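Long-range contact in vestitone reductase (Medicago sativa, PDB 2P4H), which catalyses the stereospecific NADPH-dependent reduction of (3R)-vestitone, the penultimate step in making the phytoalexin medicarpin: residues V182-P188 / G244-S250. Residues are numbered along the deposited sequence; the frame is centred on the assembly and turned at random.
Sequences VVTLILP and GGRYNCS
I186 reaches under the side chain of R246: its CD1 sits 3.3 Å from the guanidinium plane, over one face and offset toward the rim. The isoleucine chain gets there because CG1 lies anti to the carbonyl carbon (chi1 -56°) and CD1 continues extended. R246 bends at chi3 (79°), which brings its flat group back over that methyl, while T184 OG1 lies against R246 CA (3.3 Å) and CG (3.5 Å). E168 OE2 pairs with both polar groups, by a salt bridge to R246 NE and a hydrogen bond to T184 OG1. N248 packs its amide oxygen against the same isoleucine, OD1 lying 3.2 Å from I186 CD1, and its ND2 hydrogen-bonds to N290 O. On the other face of the sheet, V183 CG1 meets Y247 CD2 obliquely at 4.0 Å, and L185 CD2 touches Y247 CB. Just past the end of strand 245-248, C249 CB is met by L187 CD2 at 3.6 Å; helix 227-239 covers V183, L185 and L187. Five backbone hydrogen bonds join the two segments, from G245 N to V182 O through C249 N to I186 O. The N-to-C directions of strands 182-187 and 245-248 differ by 26°, which shows parallel pairing. Strand 182-187 also hydrogen-bonds to strand 119-125, and 245-248 is one outer strand of the seven-stranded parallel sheet, order 3-2-1-4-5-6-7, of the NAD(P)-binding Rossmann fold.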
loop_
_atom_site.group_PDB
_atom_site.type_symbol
_atom_site.label_atom_id
_atom_site.label_comp_id
_atom_site.label_asym_id
_atom_site.label_seq_id
_atom_site.Cartn_x
_atom_site.Cartn_y
_atom_site.Cartn_z
ATOM N N VAL A 182 -2.299 13.721 -10.369
ATOM C CA VAL A 182 -2.251 12.850 -9.207
ATOM C C VAL A 182 -3.223 11.687 -9.246
ATOM O O VAL A 182 -4.380 11.831 -9.635
ATOM C CB VAL A 182 -2.544 13.650 -7.911
ATOM C CG1 VAL A 182 -2.677 12.702 -6.718
ATOM C CG2 VAL A 182 -1.441 14.663 -7.666
ATOM N N VAL A 183 -2.721 10.526 -8.846
ATOM C CA VAL A 183 -3.535 9.330 -8.725
ATOM C C VAL A 183 -3.278 8.836 -7.309
ATOM O O VAL A 183 -2.145 8.889 -6.824
ATOM C CB VAL A 183 -3.116 8.208 -9.710
ATOM C CG1 VAL A 183 -3.627 6.856 -9.216
ATOM C CG2 VAL A 183 -3.679 8.496 -11.086
ATOM N N THR A 184 -4.333 8.399 -6.632
ATOM C CA THR A 184 -4.174 7.842 -5.299
ATOM C C THR A 184 -4.693 6.417 -5.379
ATOM O O THR A 184 -5.692 6.143 -6.051
ATOM C CB THR A 184 -4.955 8.629 -4.215
ATOM O OG1 THR A 184 -6.360 8.574 -4.486
ATOM C CG2 THR A 184 -4.492 10.073 -4.173
ATOM N N LEU A 185 -3.992 5.501 -4.725
ATOM C CA LEU A 185 -4.395 4.103 -4.721
ATOM C C LEU A 185 -4.847 3.724 -3.323
ATOM O O LEU A 185 -4.071 3.797 -2.366
ATOM C CB LEU A 185 -3.234 3.205 -5.160
ATOM C CG LEU A 185 -2.910 3.187 -6.658
ATOM C CD1 LEU A 185 -1.559 2.531 -6.890
ATOM C CD2 LEU A 185 -4.003 2.440 -7.412
ATOM N N ILE A 186 -6.111 3.342 -3.204
ATOM C CA ILE A 186 -6.669 2.952 -1.916
ATOM C C ILE A 186 -6.344 1.470 -1.753
ATOM O O ILE A 186 -6.955 0.608 -2.390
ATOM C CB ILE A 186 -8.185 3.202 -1.901
ATOM C CG1 ILE A 186 -8.466 4.674 -2.250
ATOM C CG2 ILE A 186 -8.756 2.864 -0.528
ATOM C CD1 ILE A 186 -9.932 4.983 -2.545
ATOM N N LEU A 187 -5.372 1.185 -0.891
ATOM C CA LEU A 187 -4.893 -0.176 -0.688
ATOM C C LEU A 187 -5.382 -0.874 0.568
ATOM O O LEU A 187 -5.371 -0.308 1.658
ATOM C CB LEU A 187 -3.360 -0.172 -0.701
ATOM C CG LEU A 187 -2.718 0.425 -1.957
ATOM C CD1 LEU A 187 -1.215 0.557 -1.760
ATOM C CD2 LEU A 187 -3.022 -0.454 -3.155
ATOM N N PRO A 188 -5.816 -2.134 0.423
ATOM C CA PRO A 188 -6.317 -2.967 1.519
ATOM C C PRO A 188 -5.110 -3.684 2.139
ATOM O O PRO A 188 -4.008 -3.135 2.158
ATOM C CB PRO A 188 -7.256 -3.919 0.797
ATOM C CG PRO A 188 -6.488 -4.201 -0.465
ATOM C CD PRO A 188 -5.947 -2.833 -0.871
ATOM N N GLY A 244 -6.916 10.990 -13.716
ATOM C CA GLY A 244 -6.279 11.038 -12.416
ATOM C C GLY A 244 -7.397 10.935 -11.392
ATOM O O GLY A 244 -8.575 10.965 -11.754
ATOM N N GLY A 245 -7.038 10.809 -10.120
ATOM C CA GLY A 245 -8.041 10.694 -9.078
ATOM C C GLY A 245 -7.819 9.463 -8.220
ATOM O O GLY A 245 -6.725 8.887 -8.223
ATOM N N ARG A 246 -8.857 9.052 -7.494
ATOM C CA ARG A 246 -8.771 7.893 -6.606
ATOM C C ARG A 246 -9.103 6.575 -7.296
ATOM O O ARG A 246 -10.009 6.505 -8.123
ATOM C CB ARG A 246 -9.748 8.031 -5.437
ATOM C CG ARG A 246 -9.799 9.374 -4.751
ATOM C CD ARG A 246 -10.807 9.299 -3.619
ATOM N NE ARG A 246 -10.263 8.644 -2.432
ATOM C CZ ARG A 246 -10.999 8.144 -1.444
ATOM N NH1 ARG A 246 -12.326 8.197 -1.496
ATOM N NH2 ARG A 246 -10.409 7.633 -0.374
ATOM N N TYR A 247 -8.378 5.525 -6.923
ATOM C CA TYR A 247 -8.624 4.192 -7.460
ATOM C C TYR A 247 -8.459 3.138 -6.378
ATOM O O TYR A 247 -7.385 3.021 -5.778
ATOM C CB TYR A 247 -7.646 3.850 -8.590
ATOM C CG TYR A 247 -7.904 4.558 -9.897
ATOM C CD1 TYR A 247 -8.728 3.993 -10.870
ATOM C CD2 TYR A 247 -7.330 5.799 -10.154
ATOM C CE1 TYR A 247 -8.975 4.652 -12.069
ATOM C CE2 TYR A 247 -7.571 6.472 -11.351
ATOM C CZ TYR A 247 -8.395 5.889 -12.301
ATOM O OH TYR A 247 -8.652 6.557 -13.476
ATOM N N ASN A 248 -9.523 2.390 -6.110
ATOM C CA ASN A 248 -9.433 1.283 -5.163
ATOM C C ASN A 248 -8.569 0.247 -5.883
ATOM O O ASN A 248 -8.674 0.088 -7.102
ATOM C CB ASN A 248 -10.802 0.637 -4.913
ATOM C CG ASN A 248 -11.614 1.341 -3.848
ATOM O OD1 ASN A 248 -11.073 2.012 -2.970
ATOM N ND2 ASN A 248 -12.932 1.165 -3.905
ATOM N N CYS A 249 -7.718 -0.451 -5.142
ATOM C CA CYS A 249 -6.874 -1.501 -5.724
ATOM C C CYS A 249 -7.008 -2.644 -4.721
ATOM O O CYS A 249 -6.074 -2.978 -3.984
ATOM C CB CYS A 249 -5.431 -1.014 -5.828
ATOM S SG CYS A 249 -4.357 -2.138 -6.731
ATOM N N SER A 250 -8.184 -3.258 -4.734
ATOM C CA SER A 250 -8.552 -4.286 -3.764
ATOM C C SER A 250 -9.421 -5.341 -4.446
ATOM O O SER A 250 -10.636 -5.374 -4.254
ATOM C CB SER A 250 -9.337 -3.572 -2.657
ATOM O OG SER A 250 -9.695 -4.411 -1.587
#